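Local coordinates for protein beta-1,4-mannanase (Caldicellulosiruptor saccharolyticus, PDB 1PMH) that binds beta-1,4-linked mannan chains through a carbohydrate-binding module of family 27, part of an enzyme that hydrolyses mannan, at residues G20-D25 against Q157-F162. Numbering follows the deposited sequence.
Sequences GEAWGD and QLVFQF. With BMA (beta-D-mannopyranose), chain B; BMA (beta-D-mannopyranose), chain C; BMA (beta-D-mannopyranose), chain D; EDO (1,2-ethanediol), chain G.
Gln157 reaches from its strand to the loop that follows strand 20-21, and its NE2 donates to Ala22 O over 2.9 Å. The N-H...O angle is 160°, and the donor lies in the carbonyl plane, on a lone pair, so one fairly straight bond holds the backbone of the turn. With CG anti to the backbone N (chi1 -170°), the extended chain carries the amide across to the loop. NE2 also donates to O1 of an ethanediol, probably from the crystallisation liquor, which bonds to Ser18 O and Trp68 N; OE1 accepts from Asn110 ND2. Bonds at both ends of the amide fix its rotation, and Asn110, bonded to a mannose through OD1, makes Gln157 a second-shell residue. Beside it the packing is compact: Ala22 CB rests 4.0 Å from Val159 CG2, a small methyl against a beta-branched residue suited to a strand. On the looser side Glu21, Gly24 and Asp25 are exposed; Glu21 CB points away from the strand, and Asp25 N meets Glu21 OE1 from above the carboxylate plane, a bent bond within the loop. Trp23 offers the sugar a broad apolar surface: C3 of the chain D mannose lies 3.7 Å above one face, offset toward the rim, while C6 of the chain C mannose approaches CH2 obliquely at 3.5 Å. Replacing Trp23 by alanine would probably take away both contacts, leaving these two sugars without their apolar support. Gln161, likewise extended, grips the chain B mannose twice, OE1 accepting from O2 at 2.6 Å and NE2 donating to O3; Asp64 OD1 takes the other NE2 bond, helping fix which way the amide faces. A loop tryptophan and a strand glutamine, joined by Lys106 and Asn110, make part of the glycan site that this jellyroll beta-sandwich carries on one sheet.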
loop_
_atom_site.group_PDB
_atom_site.type_symbol
_atom_site.label_atom_id
_atom_site.label_comp_id
_atom_site.label_asym_id
_atom_site.label_seq_id
_atom_site.Cartn_x
_atom_site.Cartn_y
_atom_site.Cartn_z
ATOM N N GLY A 20 3.476 1.892 9.617
ATOM C CA GLY A 20 4.635 1.214 10.178
ATOM C C GLY A 20 4.239 -0.249 10.330
ATOM O O GLY A 20 3.395 -0.772 9.607
ATOM N N GLU A 21 4.871 -0.920 11.292
ATOM C CA GLU A 21 4.523 -2.326 11.449
ATOM C C GLU A 21 3.048 -2.441 11.860
ATOM O O GLU A 21 2.498 -1.611 12.567
ATOM C CB GLU A 21 5.478 -3.033 12.402
ATOM C CG GLU A 21 5.362 -2.550 13.821
ATOM C CD GLU A 21 6.342 -3.248 14.761
ATOM O OE1 GLU A 21 7.262 -3.964 14.317
ATOM O OE2 GLU A 21 6.149 -3.063 15.980
ATOM N N ALA A 22 2.416 -3.496 11.389
ATOM C CA ALA A 22 1.026 -3.806 11.733
ATOM C C ALA A 22 0.926 -4.516 13.069
ATOM O O ALA A 22 -0.115 -4.470 13.713
ATOM C CB ALA A 22 0.330 -4.593 10.626
ATOM N N TRP A 23 1.990 -5.223 13.442
ATOM C CA TRP A 23 2.137 -5.869 14.732
ATOM C C TRP A 23 3.633 -6.100 14.885
ATOM O O TRP A 23 4.412 -5.818 13.996
ATOM C CB TRP A 23 1.307 -7.160 14.833
ATOM C CG TRP A 23 1.549 -8.109 13.715
ATOM C CD1 TRP A 23 2.570 -8.983 13.606
ATOM C CD2 TRP A 23 0.767 -8.256 12.531
ATOM N NE1 TRP A 23 2.485 -9.663 12.417
ATOM C CE2 TRP A 23 1.391 -9.219 11.725
ATOM C CE3 TRP A 23 -0.395 -7.644 12.048
ATOM C CZ2 TRP A 23 0.916 -9.555 10.453
ATOM C CZ3 TRP A 23 -0.862 -7.995 10.824
ATOM C CH2 TRP A 23 -0.222 -8.919 10.034
ATOM N N GLY A 24 4.052 -6.578 16.052
ATOM C CA GLY A 24 5.471 -6.709 16.335
ATOM C C GLY A 24 6.152 -7.579 15.304
ATOM O O GLY A 24 5.756 -8.712 15.033
ATOM N N ASP A 25 7.208 -7.015 14.741
ATOM C CA ASP A 25 8.023 -7.704 13.768
ATOM C C ASP A 25 7.290 -8.063 12.488
ATOM O O ASP A 25 7.743 -8.933 11.756
ATOM C CB ASP A 25 8.682 -8.959 14.357
ATOM C CG ASP A 25 9.915 -9.345 13.579
ATOM O OD1 ASP A 25 10.679 -8.438 13.128
ATOM O OD2 ASP A 25 10.123 -10.555 13.350
ATOM N N GLN A 157 -7.656 -0.697 11.587
ATOM C CA GLN A 157 -6.296 -0.895 11.084
ATOM C C GLN A 157 -6.382 -1.337 9.624
ATOM O O GLN A 157 -6.925 -2.392 9.311
ATOM C CB GLN A 157 -5.550 -1.895 11.959
ATOM C CG GLN A 157 -4.085 -1.913 11.582
ATOM C CD GLN A 157 -3.294 -2.963 12.317
ATOM O OE1 GLN A 157 -3.741 -4.104 12.476
ATOM N NE2 GLN A 157 -2.107 -2.589 12.795
ATOM N N LEU A 158 -5.774 -0.532 8.764
ATOM C CA LEU A 158 -5.641 -0.868 7.344
ATOM C C LEU A 158 -4.259 -1.474 7.190
ATOM O O LEU A 158 -3.283 -0.901 7.666
ATOM C CB LEU A 158 -5.777 0.403 6.533
ATOM C CG LEU A 158 -5.778 0.334 5.035
ATOM C CD1 LEU A 158 -6.902 -0.472 4.468
ATOM C CD2 LEU A 158 -5.769 1.743 4.468
ATOM N N VAL A 159 -4.209 -2.605 6.483
ATOM C CA VAL A 159 -2.982 -3.329 6.264
ATOM C C VAL A 159 -2.753 -3.513 4.775
ATOM O O VAL A 159 -3.658 -3.921 4.044
ATOM C CB VAL A 159 -2.972 -4.667 6.986
ATOM C CG1 VAL A 159 -1.714 -5.474 6.660
ATOM C CG2 VAL A 159 -3.112 -4.469 8.497
ATOM N N PHE A 160 -1.520 -3.219 4.370
ATOM C CA PHE A 160 -1.009 -3.587 3.066
ATOM C C PHE A 160 0.012 -4.704 3.263
ATOM O O PHE A 160 0.981 -4.527 3.981
ATOM C CB PHE A 160 -0.321 -2.433 2.358
ATOM C CG PHE A 160 -1.265 -1.384 1.867
ATOM C CD1 PHE A 160 -1.813 -0.491 2.729
ATOM C CD2 PHE A 160 -1.588 -1.299 0.507
ATOM C CE1 PHE A 160 -2.719 0.503 2.305
ATOM C CE2 PHE A 160 -2.454 -0.338 0.060
ATOM C CZ PHE A 160 -2.995 0.540 0.988
ATOM N N GLN A 161 -0.272 -5.867 2.664
ATOM C CA GLN A 161 0.629 -6.981 2.672
ATOM C C GLN A 161 1.363 -7.022 1.340
ATOM O O GLN A 161 0.751 -6.862 0.312
ATOM C CB GLN A 161 -0.115 -8.278 2.915
ATOM C CG GLN A 161 0.811 -9.481 2.971
ATOM C CD GLN A 161 0.024 -10.728 3.307
ATOM O OE1 GLN A 161 -0.273 -11.549 2.420
ATOM N NE2 GLN A 161 -0.335 -10.886 4.556
ATOM N N PHE A 162 2.677 -7.264 1.391
ATOM C CA PHE A 162 3.485 -7.473 0.219
ATOM C C PHE A 162 4.135 -8.821 0.358
ATOM O O PHE A 162 4.626 -9.158 1.435
ATOM C CB PHE A 162 4.559 -6.391 0.112
ATOM C CG PHE A 162 4.016 -5.033 -0.093
ATOM C CD1 PHE A 162 3.633 -4.239 0.973
ATOM C CD2 PHE A 162 3.877 -4.519 -1.386
ATOM C CE1 PHE A 162 3.076 -2.987 0.748
ATOM C CE2 PHE A 162 3.296 -3.260 -1.569
ATOM C CZ PHE A 162 2.949 -2.519 -0.509
HETATM C C1 BMA B . -1.797 -15.774 2.898
HETATM C C2 BMA B . -1.315 -14.528 3.576
HETATM C C3 BMA B . -1.650 -14.656 5.059
HETATM C C4 BMA B . -3.145 -14.980 5.227
HETATM C C5 BMA B . -3.562 -16.148 4.358
HETATM C C6 BMA B . -5.069 -16.326 4.431
HETATM O O2 BMA B . -1.975 -13.408 3.032
HETATM O O3 BMA B . -1.222 -13.463 5.729
HETATM O O4 BMA B . -3.371 -15.454 6.525
HETATM O O5 BMA B . -3.205 -15.924 3.020
HETATM O O6 BMA B . -5.386 -17.516 3.800
HETATM C C1 BMA C . -3.814 -14.511 7.441
HETATM C C2 BMA C . -4.482 -15.291 8.571
HETATM C C3 BMA C . -4.897 -14.236 9.561
HETATM C C4 BMA C . -3.729 -13.373 9.992
HETATM C C5 BMA C . -2.980 -12.772 8.799
HETATM C C6 BMA C . -1.736 -11.948 9.104
HETATM O O2 BMA C . -3.594 -16.211 9.149
HETATM O O3 BMA C . -5.518 -14.885 10.657
HETATM O O4 BMA C . -4.243 -12.289 10.707
HETATM O O5 BMA C . -2.666 -13.852 7.933
HETATM O O6 BMA C . -0.811 -12.694 9.846
HETATM C C1 BMA D . -3.429 -11.865 11.816
HETATM C C2 BMA D . -3.786 -10.452 12.226
HETATM C C3 BMA D . -2.926 -10.025 13.425
HETATM C C4 BMA D . -3.192 -11.039 14.551
HETATM C C5 BMA D . -2.944 -12.486 14.117
HETATM C C6 BMA D . -3.270 -13.594 15.118
HETATM O O2 BMA D . -5.182 -10.346 12.398
HETATM O O3 BMA D . -3.403 -8.767 13.869
HETATM O O4 BMA D . -2.325 -10.854 15.638
HETATM O O5 BMA D . -3.694 -12.719 12.959
HETATM O O6 BMA D . -2.743 -14.804 14.610
HETATM C C1 EDO G . 0.775 0.689 12.291
HETATM O O1 EDO G . -0.277 -0.242 12.477
HETATM C C2 EDO G . 0.737 1.910 13.198
HETATM O O2 EDO G . -0.306 2.824 12.961
#